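Long-range contacts in malic enzyme (Entamoeba histolytica, PDB 3NV9), which probably carries out the malic enzyme reaction, oxidative decarboxylation of malate with NAD or NADP as hydride acceptor: residues T198-L203 / I384-A389; R221-G226 / V293-L298; G307-E312 / V330-P335; G362-L367 / G412-E417. One frame throughout, in Å; residues are numbered along the deposited sequence.

Contact 1: residues T198-L203 / I384-A389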
loop_
_atom_site.group_PDB
_atom_site.type_symbol
_atom_site.label_atom_id
_atom_site.label_comp_id
_atom_site.label_asym_id
_atom_site.label_seq_id
_atom_site.Cartn_x
_atom_site.Cartn_y
_atom_site.Cartn_z
ATOM N N THR A 198 -22.240 -5.014 -1.399
ATOM C CA THR A 198 -23.513 -4.279 -1.461
ATOM C C THR A 198 -24.728 -5.167 -1.235
ATOM O O THR A 198 -25.654 -4.786 -0.589
ATOM C CB THR A 198 -23.655 -3.537 -2.824
ATOM O OG1 THR A 198 -22.601 -2.574 -2.948
ATOM C CG2 THR A 198 -25.045 -2.838 -2.961
ATOM N N ALA A 199 -24.763 -6.333 -1.849
ATOM C CA ALA A 199 -25.878 -7.243 -1.705
ATOM C C ALA A 199 -25.894 -7.759 -0.274
ATOM O O ALA A 199 -26.948 -7.869 0.307
ATOM C CB ALA A 199 -25.758 -8.368 -2.679
ATOM N N SER A 200 -24.743 -8.006 0.335
ATOM C CA SER A 200 -24.773 -8.356 1.789
ATOM C C SER A 200 -25.584 -7.379 2.683
ATOM O O SER A 200 -26.480 -7.787 3.411
ATOM C CB SER A 200 -23.359 -8.526 2.334
ATOM O OG SER A 200 -23.396 -9.044 3.627
ATOM N N VAL A 201 -25.271 -6.092 2.637
ATOM C CA VAL A 201 -25.958 -5.131 3.529
ATOM C C VAL A 201 -27.363 -4.854 3.033
ATOM O O VAL A 201 -28.250 -4.497 3.828
ATOM C CB VAL A 201 -25.201 -3.789 3.627
ATOM C CG1 VAL A 201 -23.835 -4.038 4.258
ATOM C CG2 VAL A 201 -24.987 -3.164 2.218
ATOM N N THR A 202 -27.576 -4.992 1.718
ATOM C CA THR A 202 -28.943 -4.779 1.209
ATOM C C THR A 202 -29.923 -5.821 1.773
ATOM O O THR A 202 -30.989 -5.471 2.262
ATOM C CB THR A 202 -29.069 -4.731 -0.327
ATOM O OG1 THR A 202 -28.085 -3.863 -0.875
ATOM C CG2 THR A 202 -30.431 -4.192 -0.681
ATOM N N LEU A 203 -29.546 -7.092 1.666
ATOM C CA LEU A 203 -30.241 -8.184 2.337
ATOM C C LEU A 203 -30.405 -7.893 3.848
ATOM O O LEU A 203 -31.507 -8.024 4.385
ATOM C CB LEU A 203 -29.505 -9.533 2.117
ATOM C CG LEU A 203 -30.236 -10.706 2.793
ATOM C CD1 LEU A 203 -31.750 -10.772 2.477
ATOM C CD2 LEU A 203 -29.594 -12.003 2.471
ATOM N N ILE A 384 -24.073 -13.856 2.958
ATOM C CA ILE A 384 -25.398 -13.936 3.615
ATOM C C ILE A 384 -25.235 -14.064 5.143
ATOM O O ILE A 384 -25.961 -13.481 5.903
ATOM C CB ILE A 384 -26.263 -15.071 3.015
ATOM C CG1 ILE A 384 -26.774 -14.661 1.606
ATOM C CG2 ILE A 384 -27.432 -15.429 3.957
ATOM C CD1 ILE A 384 -27.349 -15.792 0.737
ATOM N N ALA A 385 -24.235 -14.795 5.584
ATOM C CA ALA A 385 -23.989 -14.898 7.017
ATOM C C ALA A 385 -23.732 -13.467 7.590
ATOM O O ALA A 385 -24.247 -13.112 8.644
ATOM C CB ALA A 385 -22.766 -15.829 7.240
ATOM N N ALA A 386 -22.944 -12.651 6.873
ATOM C CA ALA A 386 -22.684 -11.291 7.324
ATOM C C ALA A 386 -23.966 -10.517 7.399
ATOM O O ALA A 386 -24.132 -9.715 8.346
ATOM C CB ALA A 386 -21.650 -10.558 6.441
ATOM N N SER A 387 -24.889 -10.750 6.448
ATOM C CA SER A 387 -26.189 -10.074 6.470
ATOM C C SER A 387 -26.975 -10.418 7.710
ATOM O O SER A 387 -27.587 -9.546 8.310
ATOM C CB SER A 387 -27.089 -10.447 5.292
ATOM O OG SER A 387 -26.451 -10.394 4.071
ATOM N N ARG A 388 -26.996 -11.688 8.090
ATOM C CA ARG A 388 -27.821 -12.070 9.259
ATOM C C ARG A 388 -27.186 -11.488 10.487
ATOM O O ARG A 388 -27.886 -10.949 11.313
ATOM C CB ARG A 388 -27.993 -13.576 9.410
ATOM C CG ARG A 388 -28.731 -14.264 8.244
ATOM C CD ARG A 388 -28.912 -15.795 8.509
ATOM N NE ARG A 388 -29.510 -16.460 7.343
ATOM C CZ ARG A 388 -30.714 -16.180 6.814
ATOM N NH1 ARG A 388 -31.506 -15.249 7.348
ATOM N NH2 ARG A 388 -31.129 -16.849 5.736
ATOM N N ALA A 389 -25.855 -11.562 10.575
ATOM C CA ALA A 389 -25.098 -10.993 11.688
ATOM C C ALA A 389 -25.379 -9.504 11.827
ATOM O O ALA A 389 -25.553 -8.998 12.955
ATOM C CB ALA A 389 -23.604 -11.224 11.487
#

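Contact 2: residues R221-G226 / V293-L298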
loop_
_atom_site.group_PDB
_atom_site.type_symbol
_atom_site.label_atom_id
_atom_site.label_comp_id
_atom_site.label_asym_id
_atom_site.label_seq_id
_atom_site.Cartn_x
_atom_site.Cartn_y
_atom_site.Cartn_z
ATOM N N ARG A 221 -43.795 -8.898 -3.172
ATOM C CA ARG A 221 -43.472 -8.508 -4.511
ATOM C C ARG A 221 -42.335 -7.470 -4.465
ATOM O O ARG A 221 -42.439 -6.404 -3.839
ATOM C CB ARG A 221 -44.729 -7.964 -5.226
ATOM C CG ARG A 221 -45.837 -9.024 -5.560
ATOM C CD ARG A 221 -46.907 -8.382 -6.531
ATOM N NE ARG A 221 -46.210 -7.962 -7.745
ATOM C CZ ARG A 221 -46.007 -6.700 -8.127
ATOM N NH1 ARG A 221 -46.493 -5.666 -7.443
ATOM N NH2 ARG A 221 -45.280 -6.473 -9.204
ATOM N N MET A 222 -41.260 -7.775 -5.161
ATOM C CA MET A 222 -40.100 -6.893 -5.162
ATOM C C MET A 222 -39.759 -6.388 -6.569
ATOM O O MET A 222 -39.596 -7.213 -7.485
ATOM C CB MET A 222 -38.926 -7.634 -4.550
ATOM C CG MET A 222 -39.216 -8.072 -3.111
ATOM S SD MET A 222 -37.730 -8.816 -2.485
ATOM C CE MET A 222 -38.364 -9.660 -0.993
ATOM N N VAL A 223 -39.675 -5.055 -6.730
ATOM C CA VAL A 223 -39.228 -4.431 -7.992
ATOM C C VAL A 223 -37.787 -3.838 -7.891
ATOM O O VAL A 223 -37.546 -2.960 -7.063
ATOM C CB VAL A 223 -40.168 -3.302 -8.439
ATOM C CG1 VAL A 223 -39.689 -2.670 -9.802
ATOM C CG2 VAL A 223 -41.606 -3.801 -8.533
ATOM N N PHE A 224 -36.873 -4.298 -8.753
ATOM C CA PHE A 224 -35.519 -3.796 -8.822
ATOM C C PHE A 224 -35.264 -2.818 -9.990
ATOM O O PHE A 224 -35.398 -3.206 -11.140
ATOM C CB PHE A 224 -34.547 -4.953 -8.907
ATOM C CG PHE A 224 -34.531 -5.811 -7.673
ATOM C CD1 PHE A 224 -35.546 -6.746 -7.442
ATOM C CD2 PHE A 224 -33.472 -5.727 -6.758
ATOM C CE1 PHE A 224 -35.520 -7.588 -6.276
ATOM C CE2 PHE A 224 -33.418 -6.560 -5.605
ATOM C CZ PHE A 224 -34.456 -7.474 -5.345
ATOM N N ILE A 225 -34.949 -1.553 -9.682
ATOM C CA ILE A 225 -34.718 -0.526 -10.721
ATOM C C ILE A 225 -33.213 -0.476 -10.983
ATOM O O ILE A 225 -32.427 0.014 -10.116
ATOM C CB ILE A 225 -35.177 0.904 -10.324
ATOM C CG1 ILE A 225 -36.571 0.936 -9.670
ATOM C CG2 ILE A 225 -35.027 1.914 -11.507
ATOM C CD1 ILE A 225 -37.694 0.529 -10.502
ATOM N N GLY A 226 -32.816 -1.035 -12.133
ATOM C CA GLY A 226 -31.408 -1.083 -12.543
ATOM C C GLY A 226 -30.917 -2.519 -12.586
ATOM O O GLY A 226 -31.249 -3.299 -11.707
ATOM N N VAL A 293 -47.260 -0.834 -8.813
ATOM C CA VAL A 293 -48.572 -0.898 -8.131
ATOM C C VAL A 293 -48.694 -2.198 -7.324
ATOM O O VAL A 293 -48.344 -3.289 -7.798
ATOM C CB VAL A 293 -49.767 -0.602 -9.121
ATOM C CG1 VAL A 293 -49.447 -1.105 -10.534
ATOM C CG2 VAL A 293 -51.131 -1.115 -8.575
ATOM N N GLY A 294 -49.108 -2.054 -6.078
ATOM C CA GLY A 294 -49.129 -3.169 -5.138
ATOM C C GLY A 294 -47.802 -3.761 -4.668
ATOM O O GLY A 294 -47.799 -4.728 -3.903
ATOM N N ALA A 295 -46.670 -3.222 -5.123
ATOM C CA ALA A 295 -45.383 -3.793 -4.723
ATOM C C ALA A 295 -45.087 -3.547 -3.249
ATOM O O ALA A 295 -45.603 -2.581 -2.618
ATOM C CB ALA A 295 -44.198 -3.329 -5.630
ATOM N N ASP A 296 -44.249 -4.426 -2.707
ATOM C CA ASP A 296 -43.847 -4.348 -1.311
ATOM C C ASP A 296 -42.506 -3.644 -1.115
ATOM O O ASP A 296 -42.321 -2.870 -0.177
ATOM C CB ASP A 296 -43.839 -5.779 -0.706
ATOM C CG ASP A 296 -45.245 -6.444 -0.785
ATOM O OD1 ASP A 296 -45.503 -7.296 -1.663
ATOM O OD2 ASP A 296 -46.096 -6.068 0.013
ATOM N N VAL A 297 -41.586 -3.965 -2.003
ATOM C CA VAL A 297 -40.196 -3.606 -1.926
ATOM C C VAL A 297 -39.806 -3.029 -3.303
ATOM O O VAL A 297 -40.200 -3.553 -4.358
ATOM C CB VAL A 297 -39.324 -4.865 -1.556
ATOM C CG1 VAL A 297 -37.817 -4.583 -1.581
ATOM C CG2 VAL A 297 -39.747 -5.442 -0.186
ATOM N N LEU A 298 -39.051 -1.932 -3.266
ATOM C CA LEU A 298 -38.540 -1.254 -4.442
ATOM C C LEU A 298 -37.113 -0.968 -4.086
ATOM O O LEU A 298 -36.839 -0.316 -3.034
ATOM C CB LEU A 298 -39.289 0.069 -4.669
ATOM C CG LEU A 298 -38.820 1.048 -5.770
ATOM C CD1 LEU A 298 -38.449 0.278 -7.003
ATOM C CD2 LEU A 298 -39.911 2.125 -6.107
#

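Contact 3: residues G307-E312 / V330-P335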
loop_
_atom_site.group_PDB
_atom_site.type_symbol
_atom_site.label_atom_id
_atom_site.label_comp_id
_atom_site.label_asym_id
_atom_site.label_seq_id
_atom_site.Cartn_x
_atom_site.Cartn_y
_atom_site.Cartn_z
ATOM N N GLY A 307 -30.147 8.378 -11.096
ATOM C CA GLY A 307 -31.214 7.454 -11.455
ATOM C C GLY A 307 -32.556 8.108 -11.293
ATOM O O GLY A 307 -32.665 9.317 -11.064
ATOM N N VAL A 308 -33.599 7.317 -11.449
ATOM C CA VAL A 308 -34.955 7.807 -11.270
ATOM C C VAL A 308 -35.761 6.858 -10.399
ATOM O O VAL A 308 -35.905 5.685 -10.716
ATOM C CB VAL A 308 -35.737 7.899 -12.594
ATOM C CG1 VAL A 308 -37.158 8.462 -12.308
ATOM C CG2 VAL A 308 -35.012 8.732 -13.635
ATOM N N VAL A 309 -36.319 7.389 -9.323
ATOM C CA VAL A 309 -37.413 6.751 -8.630
ATOM C C VAL A 309 -38.518 7.785 -8.499
ATOM O O VAL A 309 -38.274 8.878 -8.023
ATOM C CB VAL A 309 -36.947 6.198 -7.261
ATOM C CG1 VAL A 309 -38.146 5.896 -6.327
ATOM C CG2 VAL A 309 -36.070 4.995 -7.488
ATOM N N LYS A 310 -39.740 7.450 -8.917
ATOM C CA LYS A 310 -40.836 8.438 -8.982
ATOM C C LYS A 310 -41.716 8.371 -7.759
ATOM O O LYS A 310 -41.886 7.279 -7.191
ATOM C CB LYS A 310 -41.670 8.200 -10.239
ATOM C CG LYS A 310 -40.907 8.448 -11.540
ATOM C CD LYS A 310 -41.781 8.251 -12.823
ATOM C CE LYS A 310 -40.972 8.603 -14.088
ATOM N NZ LYS A 310 -41.419 7.989 -15.362
ATOM N N ALA A 311 -42.231 9.530 -7.326
ATOM C CA ALA A 311 -43.185 9.639 -6.223
ATOM C C ALA A 311 -44.403 8.788 -6.475
ATOM O O ALA A 311 -44.987 8.196 -5.538
ATOM C CB ALA A 311 -43.659 11.084 -6.051
ATOM N N GLU A 312 -44.823 8.796 -7.740
ATOM C CA GLU A 312 -46.033 8.108 -8.174
ATOM C C GLU A 312 -45.853 6.577 -8.125
ATOM O O GLU A 312 -46.788 5.867 -7.803
ATOM C CB GLU A 312 -46.483 8.575 -9.565
ATOM C CG GLU A 312 -45.710 7.934 -10.700
ATOM C CD GLU A 312 -46.431 7.997 -12.051
ATOM O OE1 GLU A 312 -47.684 8.128 -12.030
ATOM O OE2 GLU A 312 -45.747 7.895 -13.122
ATOM N N VAL A 330 -26.035 11.507 -4.631
ATOM C CA VAL A 330 -27.452 11.859 -4.470
ATOM C C VAL A 330 -28.322 10.626 -4.734
ATOM O O VAL A 330 -28.233 10.051 -5.801
ATOM C CB VAL A 330 -27.843 12.995 -5.438
ATOM C CG1 VAL A 330 -29.290 13.418 -5.199
ATOM C CG2 VAL A 330 -26.913 14.158 -5.279
ATOM N N PRO A 331 -29.150 10.194 -3.765
ATOM C CA PRO A 331 -30.046 9.071 -4.109
ATOM C C PRO A 331 -31.123 9.390 -5.165
ATOM O O PRO A 331 -31.452 10.548 -5.431
ATOM C CB PRO A 331 -30.766 8.796 -2.813
ATOM C CG PRO A 331 -30.841 10.158 -2.185
ATOM C CD PRO A 331 -29.470 10.737 -2.447
ATOM N N GLU A 332 -31.688 8.343 -5.727
ATOM C CA GLU A 332 -32.658 8.480 -6.798
ATOM C C GLU A 332 -33.825 9.401 -6.425
ATOM O O GLU A 332 -34.407 10.042 -7.287
ATOM C CB GLU A 332 -33.147 7.086 -7.183
ATOM C CG GLU A 332 -32.063 6.258 -7.837
ATOM C CD GLU A 332 -31.222 5.434 -6.845
ATOM O OE1 GLU A 332 -31.019 5.837 -5.655
ATOM O OE2 GLU A 332 -30.715 4.381 -7.303
ATOM N N ILE A 333 -34.172 9.427 -5.152
ATOM C CA ILE A 333 -35.181 10.299 -4.644
ATOM C C ILE A 333 -34.780 10.533 -3.193
ATOM O O ILE A 333 -34.218 9.647 -2.571
ATOM C CB ILE A 333 -36.645 9.704 -4.764
ATOM C CG1 ILE A 333 -37.660 10.835 -4.859
ATOM C CG2 ILE A 333 -37.005 8.828 -3.543
ATOM C CD1 ILE A 333 -39.151 10.391 -4.787
ATOM N N TYR A 334 -35.026 11.717 -2.643
ATOM C CA TYR A 334 -34.625 11.941 -1.253
ATOM C C TYR A 334 -35.658 11.333 -0.298
ATOM O O TYR A 334 -36.830 11.231 -0.637
ATOM C CB TYR A 334 -34.433 13.439 -0.921
ATOM C CG TYR A 334 -33.154 14.088 -1.441
ATOM C CD1 TYR A 334 -33.206 15.045 -2.476
ATOM C CD2 TYR A 334 -31.891 13.787 -0.865
ATOM C CE1 TYR A 334 -32.067 15.682 -2.939
ATOM C CE2 TYR A 334 -30.706 14.418 -1.315
ATOM C CZ TYR A 334 -30.821 15.368 -2.355
ATOM O OH TYR A 334 -29.719 16.025 -2.797
ATOM N N PRO A 335 -35.214 10.924 0.896
ATOM C CA PRO A 335 -36.104 10.328 1.909
ATOM C C PRO A 335 -37.398 11.115 2.148
ATOM O O PRO A 335 -38.466 10.501 2.177
ATOM C CB PRO A 335 -35.230 10.320 3.188
ATOM C CG PRO A 335 -33.794 10.152 2.645
ATOM C CD PRO A 335 -33.779 10.761 1.231
HETATM O O HOH W 1 -32.954 11.187 -9.482
HETATM O O HOH W 2 -29.483 8.887 -8.733
HETATM O O HOH W 3 -36.471 11.251 -8.448
#

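Contact 4: residues G362-L367 / G412-E417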
loop_
_atom_site.group_PDB
_atom_site.type_symbol
_atom_site.label_atom_id
_atom_site.label_comp_id
_atom_site.label_asym_id
_atom_site.label_seq_id
_atom_site.Cartn_x
_atom_site.Cartn_y
_atom_site.Cartn_z
ATOM N N GLY A 362 -20.642 -3.930 5.834
ATOM C CA GLY A 362 -20.514 -5.374 5.577
ATOM C C GLY A 362 -19.099 -5.756 5.164
ATOM O O GLY A 362 -18.542 -6.723 5.669
ATOM N N PHE A 363 -18.448 -4.963 4.321
ATOM C CA PHE A 363 -17.058 -5.361 3.934
ATOM C C PHE A 363 -15.976 -5.535 5.064
ATOM O O PHE A 363 -15.136 -6.461 4.988
ATOM C CB PHE A 363 -16.545 -4.576 2.710
ATOM C CG PHE A 363 -16.177 -3.117 2.975
ATOM C CD1 PHE A 363 -16.873 -2.098 2.355
ATOM C CD2 PHE A 363 -15.064 -2.783 3.749
ATOM C CE1 PHE A 363 -16.531 -0.771 2.545
ATOM C CE2 PHE A 363 -14.678 -1.458 3.919
ATOM C CZ PHE A 363 -15.439 -0.438 3.336
ATOM N N PRO A 364 -16.004 -4.684 6.120
ATOM C CA PRO A 364 -14.939 -4.848 7.134
ATOM C C PRO A 364 -15.023 -6.218 7.794
ATOM O O PRO A 364 -13.981 -6.877 8.035
ATOM C CB PRO A 364 -15.206 -3.713 8.137
ATOM C CG PRO A 364 -15.942 -2.689 7.318
ATOM C CD PRO A 364 -16.792 -3.468 6.342
ATOM N N GLY A 365 -16.251 -6.648 8.018
ATOM C CA GLY A 365 -16.550 -7.927 8.677
ATOM C C GLY A 365 -16.343 -9.093 7.730
ATOM O O GLY A 365 -15.717 -10.068 8.096
ATOM N N ILE A 366 -16.839 -8.989 6.500
ATOM C CA ILE A 366 -16.567 -10.050 5.495
ATOM C C ILE A 366 -15.060 -10.327 5.276
ATOM O O ILE A 366 -14.599 -11.454 5.424
ATOM C CB ILE A 366 -17.340 -9.783 4.175
ATOM C CG1 ILE A 366 -18.832 -9.824 4.444
ATOM C CG2 ILE A 366 -17.011 -10.806 3.073
ATOM C CD1 ILE A 366 -19.726 -9.151 3.310
ATOM N N LEU A 367 -14.298 -9.300 4.934
ATOM C CA LEU A 367 -12.894 -9.496 4.686
ATOM C C LEU A 367 -12.190 -9.987 5.967
ATOM O O LEU A 367 -11.303 -10.835 5.907
ATOM C CB LEU A 367 -12.235 -8.182 4.176
ATOM C CG LEU A 367 -12.694 -7.803 2.754
ATOM C CD1 LEU A 367 -12.625 -6.311 2.434
ATOM C CD2 LEU A 367 -11.899 -8.634 1.697
ATOM N N GLY A 412 -18.972 -3.113 17.254
ATOM C CA GLY A 412 -19.183 -4.524 17.653
ATOM C C GLY A 412 -19.799 -5.310 16.511
ATOM O O GLY A 412 -19.717 -6.547 16.466
ATOM N N ILE A 413 -20.454 -4.616 15.571
ATOM C CA ILE A 413 -20.952 -5.325 14.387
ATOM C C ILE A 413 -19.831 -6.171 13.821
ATOM O O ILE A 413 -20.047 -7.308 13.355
ATOM C CB ILE A 413 -21.384 -4.309 13.241
ATOM C CG1 ILE A 413 -22.681 -3.583 13.569
ATOM C CG2 ILE A 413 -21.558 -4.997 11.895
ATOM C CD1 ILE A 413 -22.827 -2.258 12.789
ATOM N N PHE A 414 -18.610 -5.645 13.796
ATOM C CA PHE A 414 -17.679 -6.246 12.848
ATOM C C PHE A 414 -16.974 -7.526 13.300
ATOM O O PHE A 414 -16.788 -8.379 12.490
ATOM C CB PHE A 414 -16.754 -5.202 12.256
ATOM C CG PHE A 414 -17.495 -4.049 11.727
ATOM C CD1 PHE A 414 -18.164 -4.157 10.523
ATOM C CD2 PHE A 414 -17.612 -2.902 12.487
ATOM C CE1 PHE A 414 -18.966 -3.097 10.071
ATOM C CE2 PHE A 414 -18.355 -1.817 12.038
ATOM C CZ PHE A 414 -19.055 -1.912 10.821
ATOM N N PRO A 415 -16.625 -7.666 14.583
ATOM C CA PRO A 415 -16.120 -8.975 15.020
ATOM C C PRO A 415 -17.195 -10.026 14.965
ATOM O O PRO A 415 -16.906 -11.202 14.723
ATOM C CB PRO A 415 -15.607 -8.729 16.478
ATOM C CG PRO A 415 -16.314 -7.446 16.894
ATOM C CD PRO A 415 -16.497 -6.632 15.626
ATOM N N LYS A 416 -18.445 -9.626 15.132
ATOM C CA LYS A 416 -19.512 -10.592 14.991
ATOM C C LYS A 416 -19.656 -11.024 13.495
ATOM O O LYS A 416 -19.733 -12.246 13.196
ATOM C CB LYS A 416 -20.797 -10.013 15.574
ATOM C CG LYS A 416 -22.043 -10.754 15.264
ATOM C CD LYS A 416 -23.211 -9.905 15.743
ATOM C CE LYS A 416 -24.585 -10.580 15.463
ATOM N NZ LYS A 416 -24.781 -11.689 16.506
ATOM N N GLU A 417 -19.696 -10.054 12.566
ATOM C CA GLU A 417 -19.631 -10.411 11.120
ATOM C C GLU A 417 -18.460 -11.335 10.864
ATOM O O GLU A 417 -18.610 -12.322 10.199
ATOM C CB GLU A 417 -19.547 -9.203 10.163
ATOM C CG GLU A 417 -20.815 -8.399 10.120
ATOM C CD GLU A 417 -20.757 -7.194 9.204
ATOM O OE1 GLU A 417 -19.663 -6.785 8.805
ATOM O OE2 GLU A 417 -21.830 -6.645 8.864
#

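Contact 1: residues T198-L203 / I384-A389
The flat group at this crossing is the peptide carbonyl of Ser200, met by the hydroxyl of Ser387: OG stands 2.7 Å from Ser200 O, tilted a little from the carbonyl plane, and donates to it from well to the side, the angle at the oxygen being 117°. The motif is a close pair of buried helices, 193-213 and 380-396, running roughly parallel in the NAD-binding domain, their axes 7.9 Å apart and crossing at -36°. Small residues at the crossing, Ser200, Ser387 and Ala386, are consistent with this close spacing. Ser387 directs its OG across the gap, and the same hydroxyl is also hydrogen-bonded to Ala383 O on its own helix, so its one proton is probably divided between the two carbonyls. Ser200 OG likewise bonds to Ala383 O, which brings both serine hydroxyls to that one carbonyl; in passing it touches Ala386 CB at 3.6 Å. Helix 229-240 lies against Ala199 and Thr202, while Ile366 of helix 363-372 covers Ser200 and Ala386. Beside the serines, Leu203 supplies the apolar part of the contact. The course of the backbone already places its CB 3.7 Å from Ser387 OG. Its CG swings away from its own backbone nitrogen (chi1 -179°), and this lets the CD2 branch extend over to helix 380-396, where it ends 4.0 Å from Ile384 CG1.

Contact 2: residues R221-G226 / V293-L298
Met222 pairs with Val297 and Val223 with Leu298 as two parallel strands at the core of a Rossmann sheet. Among the backbone bonds, Val223 N gives to Val297 O at 2.9 Å, while Arg221 O receives two donors in its carbonyl plane, Asp296 N at 2.9 Å and Val297 N at 3.2 Å. CA-H...O contacts from Met222 to Val297 O and from Leu298 to Val223 O fill in between.

Polar side chains work at the start of the pairing. Asp296 OD1 turns its anti lone pair to Arg221 N, 2.8 Å away, and OD2 makes a salt bridge with Lys215. The Arg221 chain bends at chi3 (60°), bringing the edge of its guanidinium near Gly294 C; NH1 lies 3.0 Å from Val293 O, and NH2 bonds to Ala291 O.

Apolar contacts divide between the faces. On one, Met222 and Val297 lie side by side, CG to CB 3.6 Å. On the other, Val223 CG2 meets Ala295 CB, and Leu298 CD1 presses tightly on Ile225 CG1, at 3.3 Å.

Strand 222-225 leads into Gly226, consistent with the glycine-rich dinucleotide-binding turn of this fold. Strand 248-252 flanks it across from 297-300; helix 229-240 covers Met222 and Phe224, and helix 288-292 packs on Val223 and Ile225.

Contact 3: residues G307-E312 / V330-P335
Two loops of the Rossmann domain meet here, those following the parallel strands 297-300 and 322-325, and Val309 meets both Glu332 and Ile333. The two side chains Val309 and Glu332 pass each other at a slant, Val309 CG2 lying 3.6 Å from Glu332 CB. One step on, Glu332 CG rests 3.9 Å from Gly307 CA, an approach that the absence of a side chain on Gly307 makes possible. The Glu332 chain then kinks (chi2 90°) and carries its carboxylate away from segment 307-312, to Ser300 OG and Ser302 N (OE2) and Ala327 N (OE1); a buried acid is thus held by three hydrogen bonds, two of them from backbone N-H groups, while its aliphatic part does the packing.

Ile333 packs against the Val309 carbonyl and its CG1 branch. Its CD1 comes 3.7 Å from Val309 O and 4.1 Å from Ala311 N, at the start of helix 311-315, and its CG2 is 4.2 Å from Val309 CG1. No direct hydrogen bond joins the two segments. Waters bridge them instead: one gives its protons to Glu332 O at 2.7 Å and to Val309 O at 3.0 Å, another accepts from Gly307 N and reaches Val330 O weakly, and a third lies near Gly307 O and Glu332 O.

Cys325 of strand 322-325 touches Val309, Glu332 and Ile333 alike. Pro331 reaches Thr348 on strand 345-348 and Arg350 just beyond it, two residues of the bound sodium site, while helix 21-43 lies against Val330 and Tyr334 and helix 335-340 continues the chain.

Contact 4: residues G362-L367 / G412-E417
Glu417 leans across onto Gly365 and Gly362, and its side chain can be traced atom by atom. CB rests 3.6 Å from Gly365 CA. From there CG is directed away from its own carbonyl carbon (chi1 -69°) and the chain runs straight on, so that CD comes 4.1 Å from Gly362 CA. At the tip, OE1 lies 3.3 Å from Gly365 CA and also 3.3 Å from Gly362 O, while OE2 is 3.8 Å from Gly362 CA. The OE1 and Gly362 O pair is two acceptors and makes no hydrogen bond; Gly362 O is taken by Ile366 N of its own helix. Gly362 occupies the N-cap position of helix 363-372, and this helix end would probably ease a negative charge on the carboxylate, whereas the nearby Gly362 carbonyl would probably disfavour it.

One turn before Glu417, Phe414 meets Pro364: ring atom CD1 is 3.8 Å from Pro364 CB, the approach oblique to the ring. One ring face carries Ile413 CG2, offset toward the rim. The Phe414 carbonyl oxygen reaches Gly365 CA at 3.8 Å; with Glu417 CB and OE1 also on it, Gly365 CA fits against both Phe414 and Glu417. Leu127 of helix 114-128 touches Pro364, Leu390 of helix 380-396 touches Glu417, and Phe363 packs on Tyr65 of the second subunit.

With the axes 7.7 Å apart and crossing at -33°, this is a glycine-mediated close helix crossing: Gly365, bare at the point of nearest approach, lets helices 363-372 and 413-428 come together deep in the protein.

From the N terminus, segment 198-203 opens contact 1, which closes only at 384-389 and so brackets most of the NAD-binding domain. Within that long loop lie contact 2 (221-226 with 293-298) and then contact 3 (307-312 with 330-335), in series; they touch through Leu298 and Val309, joining the sheet core to its C-terminal loops. Contact 4 starts at 362-367, before contact 1 closes, and ends at 412-417, so these two cross. They touch as well, Val201 against Gly362 and Ala389 against Lys416, linking helices 193-213, 363-372, 380-396 and 413-428. Contacts 3 and 4 lie on opposite sides of the chain's centre, their nearest atoms about 17 Å apart.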